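Protein BCL9 homolog (Drosophila melanogaster, PDB 3ZPV) acts in Wnt signal transduction as a transcriptional coactivator, here as its short HD1 domain bound to a chain of another protein. Local coordinates at residues S11-L14 and A15-A19; G25-T29 and I30-H34. One frame throughout, in Å; residues are numbered along the deposited sequence.

Overall arrangement
Contacts 1 and 2 follow each other along the chain and hold the starts of its two helices. Contact 1 is S11 and the first turns of helix 12-23. Contact 2 is the loop 25-29 together with the start of helix 30-35 that it caps. Their centres lie about 11 Å apart. Helix 30-35 packs across the first turns of helix 12-23 through Y33 and I30. Y33 OH comes within 3.4 Å of K17 CB, and Y33 CD2 within 3.5 Å of G18 CA. I30 CG2 lies 3.6 Å from G18 C. Both contacts also reach the chain of another protein, contact 1 by hydrogen bonds and packing, contact 2 by packing.

Contact 1 (S11-L14 and A15-A19); sequences STQL and ANKGA
This is a local i to i+4 contact at the capped N-terminal end of helix 12-23, where the chain leaves strand 8-10. S11 O, T12 O, Q13 O and L14 O accept from the backbone N of A15, N16, K17 and G18. The bonds are regular; A15 N to S11 O is 2.9 Å. S11 is the N-cap. Its OG accepts from L14 N at 3.1 Å with a nearly straight N-H (166°), so the side chain satisfies an amide of the first turn.

T12 and N16 lie side by side and point the same way. N16 CG is beside its own backbone N (chi1 -81°), which lays the amide near T12 O, with N16 CG 3.4 Å from that oxygen. T12 CG2 approaches N16 ND2 to 3.6 Å. N16 OD1 and ND2 both hydrogen-bond to the backbone of another protein's chain, which would fix how the amide is turned, and T12 OG1 hydrogen-bonds to an aromatic side chain there. Q13 and K17 run alongside each other as extended chains. Their NE2 and NZ are 3.5 Å apart, but both are donors.

A15 and A19 pack on apolar side chains of the other protein's chain, while L14 and K17 touch Y33 of helix 30-35.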
ATOM      1  N   SER L  11      -6.255  -1.872  -0.734  1.00 28.71           N
ATOM      2  CA  SER L  11      -6.105  -2.472   0.600  1.00 27.86           C
ATOM      3  C   SER L  11      -4.951  -3.463   0.547  1.00 25.96           C
ATOM      4  O   SER L  11      -4.431  -3.758  -0.523  1.00 25.71           O
ATOM      5  CB  SER L  11      -7.378  -3.168   0.985  1.00 29.59           C
ATOM      6  OG  SER L  11      -7.585  -4.282   0.144  1.00 34.32           O
ATOM      7  N   THR L  12      -4.495  -3.930   1.693  1.00 26.86           N
ATOM      8  CA  THR L  12      -3.449  -4.939   1.732  1.00 27.90           C
ATOM      9  C   THR L  12      -3.849  -6.141   0.898  1.00 33.04           C
ATOM     10  O   THR L  12      -3.063  -6.656   0.097  1.00 34.27           O
ATOM     11  CB  THR L  12      -3.162  -5.400   3.161  1.00 27.16           C
ATOM     12  OG1 THR L  12      -2.593  -4.321   3.900  1.00 27.24           O
ATOM     13  CG2 THR L  12      -2.190  -6.622   3.190  1.00 27.91           C
ATOM     14  N   GLN L  13      -5.084  -6.586   1.076  1.00 37.51           N
ATOM     15  CA  GLN L  13      -5.574  -7.776   0.374  1.00 41.54           C
ATOM     16  C   GLN L  13      -5.523  -7.562  -1.125  1.00 35.38           C
ATOM     17  O   GLN L  13      -5.028  -8.399  -1.879  1.00 37.68           O
ATOM     18  CB  GLN L  13      -6.994  -8.079   0.839  1.00 49.33           C
ATOM     19  CG  GLN L  13      -7.566  -9.435   0.439  1.00 58.32           C
ATOM     20  CD  GLN L  13      -9.096  -9.401   0.673  1.00 66.34           C
ATOM     21  OE1 GLN L  13      -9.407  -9.082   1.774  1.00 72.20           O
ATOM     22  NE2 GLN L  13     -10.029  -9.634  -0.298  1.00 70.21           N
ATOM     23  N   LEU L  14      -6.047  -6.430  -1.560  1.00 33.38           N
ATOM     24  CA  LEU L  14      -6.089  -6.109  -2.981  1.00 32.13           C
ATOM     25  C   LEU L  14      -4.663  -5.952  -3.575  1.00 31.48           C
ATOM     26  O   LEU L  14      -4.397  -6.425  -4.673  1.00 29.59           O
ATOM     27  CB  LEU L  14      -6.914  -4.847  -3.202  1.00 30.61           C
ATOM     28  CG  LEU L  14      -7.431  -4.630  -4.622  1.00 33.21           C
ATOM     29  CD1 LEU L  14      -8.393  -5.736  -5.009  1.00 34.68           C
ATOM     30  CD2 LEU L  14      -8.112  -3.272  -4.733  1.00 32.97           C
ATOM     31  N   ALA L  15      -3.751  -5.341  -2.830  1.00 28.64           N
ATOM     32  CA  ALA L  15      -2.387  -5.208  -3.310  1.00 29.73           C
ATOM     33  C   ALA L  15      -1.706  -6.574  -3.436  1.00 28.33           C
ATOM     34  O   ALA L  15      -0.964  -6.813  -4.387  1.00 27.03           O
ATOM     35  CB  ALA L  15      -1.579  -4.295  -2.391  1.00 28.36           C
ATOM     36  N   ASN L  16      -1.933  -7.438  -2.452  1.00 26.94           N
ATOM     37  CA  ASN L  16      -1.392  -8.793  -2.473  1.00 26.29           C
ATOM     38  C   ASN L  16      -1.904  -9.599  -3.658  1.00 27.02           C
ATOM     39  O   ASN L  16      -1.109 -10.257  -4.346  1.00 25.58           O
ATOM     40  CB  ASN L  16      -1.683  -9.516  -1.147  1.00 25.23           C
ATOM     41  CG  ASN L  16      -0.701  -9.139  -0.046  1.00 25.12           C
ATOM     42  OD1 ASN L  16       0.382  -8.595  -0.308  1.00 24.66           O
ATOM     43  ND2 ASN L  16      -1.086  -9.395   1.184  1.00 23.91           N
ATOM     44  N   LYS L  17      -3.210  -9.538  -3.927  1.00 28.56           N
ATOM     45  CA  LYS L  17      -3.767 -10.237  -5.090  1.00 33.89           C
ATOM     46  C   LYS L  17      -3.267  -9.662  -6.401  1.00 31.19           C
ATOM     47  O   LYS L  17      -2.941 -10.411  -7.335  1.00 32.53           O
ATOM     48  CB  LYS L  17      -5.294 -10.238  -5.066  1.00 40.82           C
ATOM     49  CG  LYS L  17      -5.847 -11.428  -4.311  1.00 51.51           C
ATOM     50  CD  LYS L  17      -7.321 -11.296  -3.943  1.00 60.88           C
ATOM     51  CE  LYS L  17      -7.642 -12.403  -2.924  1.00 64.72           C
ATOM     52  NZ  LYS L  17      -8.969 -12.277  -2.280  1.00 70.42           N
ATOM     53  N   GLY L  18      -3.236  -8.341  -6.495  1.00 28.71           N
ATOM     54  CA  GLY L  18      -2.739  -7.690  -7.696  1.00 27.62           C
ATOM     55  C   GLY L  18      -1.311  -8.104  -8.010  1.00 27.80           C
ATOM     56  O   GLY L  18      -0.984  -8.362  -9.157  1.00 25.35           O
ATOM     57  N   ALA L  19      -0.453  -8.169  -6.987  1.00 26.89           N
ATOM     58  CA  ALA L  19       0.944  -8.530  -7.196  1.00 28.04           C
ATOM     59  C   ALA L  19       1.080  -9.975  -7.680  1.00 32.09           C
ATOM     60  O   ALA L  19       1.939 -10.275  -8.507  1.00 31.72           O
ATOM     61  CB  ALA L  19       1.744  -8.326  -5.923  1.00 27.98           C
TER

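Contact 2 (G25-T29 and I30-H34); sequences GQFQT and IIAYH
The backbone runs from an extended loop at F27 into helix 30-35, and Y33 N makes a weak hydrogen bond back to T29 O at 3.3 Å. The motif is a helix N-cap, with T29 as the capping residue. T29 OG1 sits between its own backbone N and carbonyl carbon (chi1 62°). That rotation brings it within reach of A32 N, from which it accepts a nearly straight hydrogen bond at 3.1 Å. The methyl of A32 packs beside the cap, with CB 3.6 Å from T29 OG1.

F27 lies against the same turn from the loop before it. Its ring meets the backbone of Y33 and the methyl of A32, with CD1 4.0 Å from A32 CB. The Y33 ring presents an edge to the face of F27, and Y33 CD1 comes to 3.8 Å from F27 CE2. The two form an offset edge-to-face pair, with centroids 5.9 Å apart and planes at 80°. F27 and Y33 also touch S21 of helix 12-23. I30 and I31 turn to strand 8-10 and touch F10. H34 NE2 hydrogen-bonds to V9 O.

The backbone of Y33 meets the same F27 ring in a CH-pi contact: Y33 CA stands over its centre, 4.0 Å from the centroid and only 6° off the ring normal.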
ATOM      1  N   GLY L  25       1.824 -13.255 -14.750  1.00 42.31           N
ATOM      2  CA  GLY L  25       1.791 -12.826 -16.139  1.00 41.84           C
ATOM      3  C   GLY L  25       0.409 -12.395 -16.606  1.00 41.22           C
ATOM      4  O   GLY L  25       0.288 -11.860 -17.713  1.00 47.38           O
ATOM      5  N   GLN L  26      -0.622 -12.566 -15.785  1.00 41.20           N
ATOM      6  CA  GLN L  26      -1.972 -12.129 -16.179  1.00 46.80           C
ATOM      7  C   GLN L  26      -2.099 -10.617 -16.493  1.00 44.65           C
ATOM      8  O   GLN L  26      -2.846 -10.227 -17.385  1.00 49.39           O
ATOM      9  CB  GLN L  26      -2.978 -12.380 -15.065  1.00 49.11           C
ATOM     10  CG  GLN L  26      -3.180 -13.805 -14.586  1.00 55.22           C
ATOM     11  CD  GLN L  26      -4.335 -13.920 -13.571  1.00 67.33           C
ATOM     12  OE1 GLN L  26      -5.079 -12.964 -13.355  1.00 74.66           O
ATOM     13  NE2 GLN L  26      -4.510 -15.097 -12.970  1.00 69.81           N
ATOM     14  N   PHE L  27      -1.418  -9.777 -15.723  1.00 41.25           N
ATOM     15  CA  PHE L  27      -1.416  -8.341 -15.955  1.00 40.56           C
ATOM     16  C   PHE L  27       0.005  -7.780 -15.890  1.00 42.14           C
ATOM     17  O   PHE L  27       0.922  -8.448 -15.412  1.00 45.11           O
ATOM     18  CB  PHE L  27      -2.266  -7.643 -14.928  1.00 42.13           C
ATOM     19  CG  PHE L  27      -3.732  -7.997 -14.998  1.00 41.38           C
ATOM     20  CD1 PHE L  27      -4.563  -7.386 -15.922  1.00 39.76           C
ATOM     21  CD2 PHE L  27      -4.279  -8.901 -14.110  1.00 41.34           C
ATOM     22  CE1 PHE L  27      -5.906  -7.698 -15.983  1.00 39.65           C
ATOM     23  CE2 PHE L  27      -5.625  -9.222 -14.162  1.00 42.04           C
ATOM     24  CZ  PHE L  27      -6.443  -8.614 -15.097  1.00 39.80           C
ATOM     25  N   GLN L  28       0.194  -6.579 -16.430  1.00 44.24           N
ATOM     26  CA  GLN L  28       1.520  -5.956 -16.496  1.00 44.85           C
ATOM     27  C   GLN L  28       1.809  -5.143 -15.246  1.00 42.88           C
ATOM     28  O   GLN L  28       2.950  -5.064 -14.801  1.00 37.76           O
ATOM     29  CB  GLN L  28       1.617  -5.035 -17.707  1.00 51.05           C
ATOM     30  CG  GLN L  28       2.038  -5.702 -18.990  1.00 58.76           C
ATOM     31  CD  GLN L  28       2.487  -4.691 -20.040  1.00 65.87           C
ATOM     32  OE1 GLN L  28       3.558  -4.878 -20.569  1.00 71.87           O
ATOM     33  NE2 GLN L  28       1.730  -3.603 -20.299  1.00 62.30           N
ATOM     34  N   THR L  29       0.759  -4.526 -14.699  1.00 41.25           N
ATOM     35  CA  THR L  29       0.856  -3.705 -13.504  1.00 38.90           C
ATOM     36  C   THR L  29      -0.313  -3.962 -12.596  1.00 36.15           C
ATOM     37  O   THR L  29      -1.376  -4.438 -13.043  1.00 40.59           O
ATOM     38  CB  THR L  29       0.831  -2.203 -13.860  1.00 41.68           C
ATOM     39  OG1 THR L  29      -0.411  -1.875 -14.492  1.00 42.18           O
ATOM     40  CG2 THR L  29       1.981  -1.861 -14.786  1.00 42.21           C
ATOM     41  N   ILE L  30      -0.143  -3.636 -11.318  1.00 34.04           N
ATOM     42  CA  ILE L  30      -1.266  -3.734 -10.372  1.00 31.69           C
ATOM     43  C   ILE L  30      -2.388  -2.756 -10.706  1.00 31.64           C
ATOM     44  O   ILE L  30      -3.519  -2.946 -10.277  1.00 31.63           O
ATOM     45  CB  ILE L  30      -0.838  -3.570  -8.898  1.00 29.51           C
ATOM     46  CG1 ILE L  30      -0.083  -2.251  -8.681  1.00 30.40           C
ATOM     47  CG2 ILE L  30       0.017  -4.740  -8.474  1.00 29.19           C
ATOM     48  CD1 ILE L  30       0.127  -1.921  -7.220  1.00 29.59           C
ATOM     49  N   ILE L  31      -2.071  -1.701 -11.451  1.00 34.43           N
ATOM     50  CA  ILE L  31      -3.085  -0.724 -11.872  1.00 34.38           C
ATOM     51  C   ILE L  31      -4.016  -1.378 -12.868  1.00 34.01           C
ATOM     52  O   ILE L  31      -5.230  -1.262 -12.760  1.00 34.56           O
ATOM     53  CB  ILE L  31      -2.456   0.557 -12.471  1.00 33.58           C
ATOM     54  CG1 ILE L  31      -1.561   1.268 -11.449  1.00 32.88           C
ATOM     55  CG2 ILE L  31      -3.527   1.524 -12.932  1.00 35.99           C
ATOM     56  CD1 ILE L  31      -2.206   1.602 -10.119  1.00 31.52           C
ATOM     57  N   ALA L  32      -3.450  -2.090 -13.830  1.00 37.61           N
ATOM     58  CA  ALA L  32      -4.257  -2.852 -14.786  1.00 40.09           C
ATOM     59  C   ALA L  32      -5.208  -3.811 -14.068  1.00 40.39           C
ATOM     60  O   ALA L  32      -6.382  -3.951 -14.451  1.00 44.07           O
ATOM     61  CB  ALA L  32      -3.357  -3.612 -15.754  1.00 42.16           C
ATOM     62  N   TYR L  33      -4.692  -4.476 -13.035  1.00 39.98           N
ATOM     63  CA  TYR L  33      -5.498  -5.404 -12.244  1.00 40.16           C
ATOM     64  C   TYR L  33      -6.645  -4.687 -11.553  1.00 40.01           C
ATOM     65  O   TYR L  33      -7.766  -5.181 -11.506  1.00 39.95           O
ATOM     66  CB  TYR L  33      -4.622  -6.115 -11.207  1.00 40.66           C
ATOM     67  CG  TYR L  33      -5.392  -6.936 -10.180  1.00 39.97           C
ATOM     68  CD1 TYR L  33      -5.776  -8.236 -10.445  1.00 37.78           C
ATOM     69  CD2 TYR L  33      -5.711  -6.409  -8.941  1.00 41.84           C
ATOM     70  CE1 TYR L  33      -6.474  -8.984  -9.516  1.00 39.62           C
ATOM     71  CE2 TYR L  33      -6.408  -7.154  -7.996  1.00 44.86           C
ATOM     72  CZ  TYR L  33      -6.799  -8.442  -8.294  1.00 43.82           C
ATOM     73  OH  TYR L  33      -7.511  -9.193  -7.367  1.00 45.20           O
ATOM     74  N   HIS L  34      -6.340  -3.522 -10.994  1.00 42.98           N
ATOM     75  CA  HIS L  34      -7.314  -2.722 -10.245  1.00 43.01           C
ATOM     76  C   HIS L  34      -8.497  -2.329 -11.137  1.00 42.84           C
ATOM     77  O   HIS L  34      -9.640  -2.407 -10.692  1.00 45.69           O
ATOM     78  CB  HIS L  34      -6.630  -1.469  -9.690  1.00 40.33           C
ATOM     79  CG  HIS L  34      -7.407  -0.739  -8.637  1.00 36.88           C
ATOM     80  ND1 HIS L  34      -8.531   0.012  -8.921  1.00 36.57           N
ATOM     81  CD2 HIS L  34      -7.193  -0.610  -7.307  1.00 35.60           C
ATOM     82  CE1 HIS L  34      -8.990   0.553  -7.803  1.00 36.42           C
ATOM     83  NE2 HIS L  34      -8.192   0.196  -6.810  1.00 36.55           N
TER